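Local coordinates for protein Glucanase/chitosanase (Paenibacillus fukuinensis, PDB 4ZZ8) that probably hydrolyses beta-glycosidic bonds of glucan and chitosan as a whole enzyme, of which this chain is the F5/8 type C (discoidin-like) domain, a probable carbohydrate-binding module, at residues S85-W90 against A113-V118. Numbering follows the deposited sequence.
Sequences STPTNW and AKFVRV. With SO4 (sulfate ion), chain F; SO4 (sulfate ion), chain E; EDO (1,2-ethanediol), chain H.
In the beta-sandwich of this F5/8 type C domain, the loop between strands 75-80 and 91-96 folds over the outer face of the five-stranded sheet, where Pro-87 and Trp-90 settle on Phe-115 and Arg-117 of strand 115-123. Phe-115 and Arg-117 point toward the loop, while Val-116 between them turns inward to Ile-60 and Phe-134 of the second sheet. The flat Phe-115 ring gives Pro-87 a face to lie on: the rigid, puckered proline lays CB, CG and CD over it, a CH-pi contact with Pro-87 CG 3.8 Å from the Phe-115 ring centroid. Nearer the backbone, Phe-115 CB meets Trp-90 CH2 at 3.7 Å.

Two residues on, arginine suits position 117 because it offers both an apolar stem and a flat cation, and the indole is long enough to meet both. Arg-117 CB sits 3.8 Å from the centroid of the Trp-90 six-membered ring. With CG anti to the backbone N (chi1 -172°), a bend at chi3 helps bring the guanidinium flat onto the indole, planes 6° apart. In this cation-pi stack Arg-117 CZ lies 3.6 Å from the centroid of the Trp-90 five-membered ring. Gln-78 OE1 takes a hydrogen bond from Arg-117 NH2, and Trp-49 supplies a further cation-pi contact. At the guanidinium edge a sulfate, probably from the crystallisation liquor, is gripped by two nearly straight bonds: Arg-117 NH1 to sulfate O2 at 2.9 Å, and Arg-117 NH2 to sulfate O3 at 3.0 Å.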
ATOM      1  N   SER A  85       7.860 -15.822  -2.340  1.00 23.73           N
ATOM      2  CA  SER A  85       6.855 -14.861  -2.883  1.00 22.13           C
ATOM      3  C   SER A  85       5.646 -14.714  -2.044  1.00 22.55           C
ATOM      4  O   SER A  85       4.667 -14.097  -2.464  1.00 22.56           O
ATOM      5  CB  SER A  85       6.395 -15.355  -4.286  1.00 26.31           C
ATOM      6  OG  SER A  85       7.523 -15.815  -4.965  1.00 28.98           O
ATOM      7  N   THR A  86       5.652 -15.304  -0.835  1.00 19.35           N
ATOM      8  CA  THR A  86       4.472 -15.221  -0.003  1.00 20.35           C
ATOM      9  C   THR A  86       4.803 -14.767   1.401  1.00 22.72           C
ATOM     10  O   THR A  86       4.777 -15.596   2.319  1.00 27.23           O
ATOM     11  CB  THR A  86       3.705 -16.554   0.051  1.00 25.77           C
ATOM     12  OG1 THR A  86       3.392 -16.923  -1.280  1.00 25.98           O
ATOM     13  CG2 THR A  86       2.382 -16.393   0.755  1.00 28.58           C
ATOM     14  N   PRO A  87       4.894 -13.460   1.616  1.00 16.39           N
ATOM     15  CA  PRO A  87       5.356 -12.987   2.904  1.00 14.99           C
ATOM     16  C   PRO A  87       4.367 -13.312   4.023  1.00 17.72           C
ATOM     17  O   PRO A  87       3.149 -13.208   3.827  1.00 18.07           O
ATOM     18  CB  PRO A  87       5.416 -11.476   2.713  1.00 14.56           C
ATOM     19  CG  PRO A  87       4.389 -11.223   1.662  1.00 15.35           C
ATOM     20  CD  PRO A  87       4.479 -12.342   0.708  1.00 15.57           C
ATOM     21  N   THR A  88       4.881 -13.574   5.208  1.00 20.13           N
ATOM     22  CA  THR A  88       3.989 -13.781   6.382  1.00 23.97           C
ATOM     23  C   THR A  88       4.377 -12.985   7.633  1.00 21.03           C
ATOM     24  O   THR A  88       3.496 -12.710   8.456  1.00 20.41           O
ATOM     25  CB  THR A  88       3.957 -15.285   6.776  1.00 28.46           C
ATOM     26  OG1 THR A  88       5.310 -15.702   6.964  1.00 32.45           O
ATOM     27  CG2 THR A  88       3.323 -16.111   5.699  1.00 32.08           C
ATOM     28  N   ASN A  89       5.626 -12.504   7.713  1.00 16.77           N
ATOM     29  CA  ASN A  89       6.051 -11.677   8.854  1.00 16.85           C
ATOM     30  C   ASN A  89       6.145 -10.213   8.460  1.00 13.44           C
ATOM     31  O   ASN A  89       6.936  -9.898   7.593  1.00 14.35           O
ATOM     32  CB  ASN A  89       7.429 -12.107   9.396  1.00 21.47           C
ATOM     33  CG  ASN A  89       7.444 -13.583   9.814  1.00 27.89           C
ATOM     34  OD1 ASN A  89       6.801 -13.940  10.786  1.00 30.42           O
ATOM     35  ND2 ASN A  89       8.108 -14.423   9.050  1.00 29.76           N
ATOM     36  N   TRP A  90       5.401  -9.359   9.100  1.00 11.46           N
ATOM     37  CA  TRP A  90       5.392  -7.928   8.798  1.00 11.65           C
ATOM     38  C   TRP A  90       5.982  -7.127   9.957  1.00 12.68           C
ATOM     39  O   TRP A  90       5.675  -7.429  11.125  1.00 13.94           O
ATOM     40  CB  TRP A  90       3.984  -7.460   8.515  1.00 11.10           C
ATOM     41  CG  TRP A  90       3.453  -8.078   7.267  1.00 11.27           C
ATOM     42  CD1 TRP A  90       2.518  -9.066   7.183  1.00 12.14           C
ATOM     43  CD2 TRP A  90       3.838  -7.783   5.919  1.00 10.28           C
ATOM     44  NE1 TRP A  90       2.284  -9.415   5.864  1.00 12.40           N
ATOM     45  CE2 TRP A  90       3.095  -8.658   5.076  1.00 10.68           C
ATOM     46  CE3 TRP A  90       4.741  -6.891   5.330  1.00  9.58           C
ATOM     47  CZ2 TRP A  90       3.179  -8.595   3.711  1.00 10.45           C
ATOM     48  CZ3 TRP A  90       4.826  -6.850   3.972  1.00 10.13           C
ATOM     49  CH2 TRP A  90       4.071  -7.720   3.167  1.00  9.42           C
ATOM     50  N   ALA A 113      13.993  -4.147   2.621  1.00 12.64           N
ATOM     51  CA  ALA A 113      12.602  -4.664   2.492  1.00 11.85           C
ATOM     52  C   ALA A 113      12.549  -5.460   1.186  1.00 12.42           C
ATOM     53  O   ALA A 113      13.172  -5.041   0.210  1.00 12.15           O
ATOM     54  CB  ALA A 113      11.592  -3.568   2.455  1.00 12.22           C
ATOM     55  N   LYS A 114      11.957  -6.660   1.225  1.00 11.31           N
ATOM     56  CA  LYS A 114      11.595  -7.342  -0.021  0.60 11.32           C
ATOM     57  C   LYS A 114      10.143  -7.105  -0.374  1.00 11.57           C
ATOM     58  O   LYS A 114       9.787  -7.107  -1.540  1.00 12.75           O
ATOM     59  CB  LYS A 114      11.821  -8.832   0.014  0.60 14.06           C
ATOM     60  CG  LYS A 114      11.961  -9.327  -1.405  0.60 17.53           C
ATOM     61  CD  LYS A 114      11.679 -10.782  -1.578  0.60 19.16           C
ATOM     62  CE  LYS A 114      11.192 -11.062  -2.988  0.60 18.25           C
ATOM     63  NZ  LYS A 114      11.555 -12.449  -3.365  0.60 26.55           N
ATOM     64  N   PHE A 115       9.304  -6.857   0.635  1.00  9.59           N
ATOM     65  CA  PHE A 115       7.836  -6.558   0.399  1.00  9.06           C
ATOM     66  C   PHE A 115       7.502  -5.315   1.208  1.00  9.84           C
ATOM     67  O   PHE A 115       8.093  -5.078   2.296  1.00 10.35           O
ATOM     68  CB  PHE A 115       6.919  -7.685   0.877  1.00  9.52           C
ATOM     69  CG  PHE A 115       7.251  -9.049   0.263  1.00  9.81           C
ATOM     70  CD1 PHE A 115       8.223  -9.846   0.857  1.00 11.25           C
ATOM     71  CD2 PHE A 115       6.545  -9.549  -0.804  1.00 12.11           C
ATOM     72  CE1 PHE A 115       8.560 -11.074   0.384  1.00 11.43           C
ATOM     73  CE2 PHE A 115       6.889 -10.777  -1.322  1.00 10.89           C
ATOM     74  CZ  PHE A 115       7.891 -11.569  -0.714  1.00 12.61           C
ATOM     75  N   VAL A 116       6.514  -4.542   0.741  1.00  9.18           N
ATOM     76  CA  VAL A 116       6.044  -3.353   1.449  1.00  9.82           C
ATOM     77  C   VAL A 116       4.512  -3.470   1.411  1.00  9.87           C
ATOM     78  O   VAL A 116       3.918  -3.741   0.380  1.00  8.97           O
ATOM     79  CB  VAL A 116       6.424  -2.036   0.780  1.00 11.30           C
ATOM     80  CG1 VAL A 116       6.066  -0.903   1.767  1.00 11.03           C
ATOM     81  CG2 VAL A 116       7.841  -2.050   0.341  1.00 16.03           C
ATOM     82  N   ARG A 117       3.895  -3.257   2.578  1.00  9.29           N
ATOM     83  CA  ARG A 117       2.403  -3.400   2.705  1.00  9.29           C
ATOM     84  C   ARG A 117       1.834  -2.137   3.273  1.00  8.99           C
ATOM     85  O   ARG A 117       2.378  -1.580   4.214  1.00  9.13           O
ATOM     86  CB  ARG A 117       2.095  -4.542   3.694  1.00  9.42           C
ATOM     87  CG  ARG A 117       0.573  -4.914   3.739  1.00 11.33           C
ATOM     88  CD  ARG A 117       0.321  -6.256   4.355  1.00 10.74           C
ATOM     89  NE  ARG A 117       0.393  -6.289   5.804  1.00 10.63           N
ATOM     90  CZ  ARG A 117      -0.254  -7.147   6.586  1.00 11.05           C
ATOM     91  NH1 ARG A 117      -1.028  -8.067   6.064  1.00 11.89           N
ATOM     92  NH2 ARG A 117      -0.201  -6.996   7.925  1.00 10.65           N
ATOM     93  N   VAL A 118       0.704  -1.678   2.726  1.00  8.09           N
ATOM     94  CA  VAL A 118      -0.182  -0.731   3.396  1.00  8.23           C
ATOM     95  C   VAL A 118      -1.218  -1.567   4.084  1.00  8.44           C
ATOM     96  O   VAL A 118      -1.934  -2.312   3.412  1.00  8.43           O
ATOM     97  CB  VAL A 118      -0.828   0.262   2.411  1.00  8.90           C
ATOM     98  CG1 VAL A 118      -1.848   1.140   3.138  1.00  9.40           C
ATOM     99  CG2 VAL A 118       0.219   1.100   1.709  1.00 11.09           C
TER
HETATM  100  S   SO4 F 203       6.367 -19.131  -1.903  1.00 32.62           S
HETATM  101  O1  SO4 F 203       5.504 -17.989  -2.399  1.00 32.33           O
HETATM  102  O2  SO4 F 203       5.446 -19.948  -1.085  1.00 38.05           O
HETATM  103  O3  SO4 F 203       7.713 -18.807  -1.458  1.00 36.49           O
HETATM  104  O4  SO4 F 203       6.824 -19.919  -3.061  1.00 40.68           O
HETATM  105  S   SO4 E 202      -2.324  -9.897   9.229  1.00 22.07           S
HETATM  106  O1  SO4 E 202      -3.634  -9.924   9.917  1.00 23.60           O
HETATM  107  O2  SO4 E 202      -2.649  -9.790   7.761  1.00 24.06           O
HETATM  108  O3  SO4 E 202      -1.633  -8.736   9.859  1.00 22.87           O
HETATM  109  O4  SO4 E 202      -1.604 -11.088   9.525  1.00 28.01           O
HETATM  110  C1  EDO H 205       3.536 -12.470  -5.926  1.00 23.11           C
HETATM  111  O1  EDO H 205       4.938 -12.414  -6.331  1.00 25.48           O
HETATM  112  C2  EDO H 205       3.375 -11.472  -4.797  1.00 23.65           C
HETATM  113  O2  EDO H 205       4.387 -11.749  -3.740  1.00 24.46           O
HETATM  114  O   HOH W   1       9.752 -13.328  -5.155  1.00 37.27           O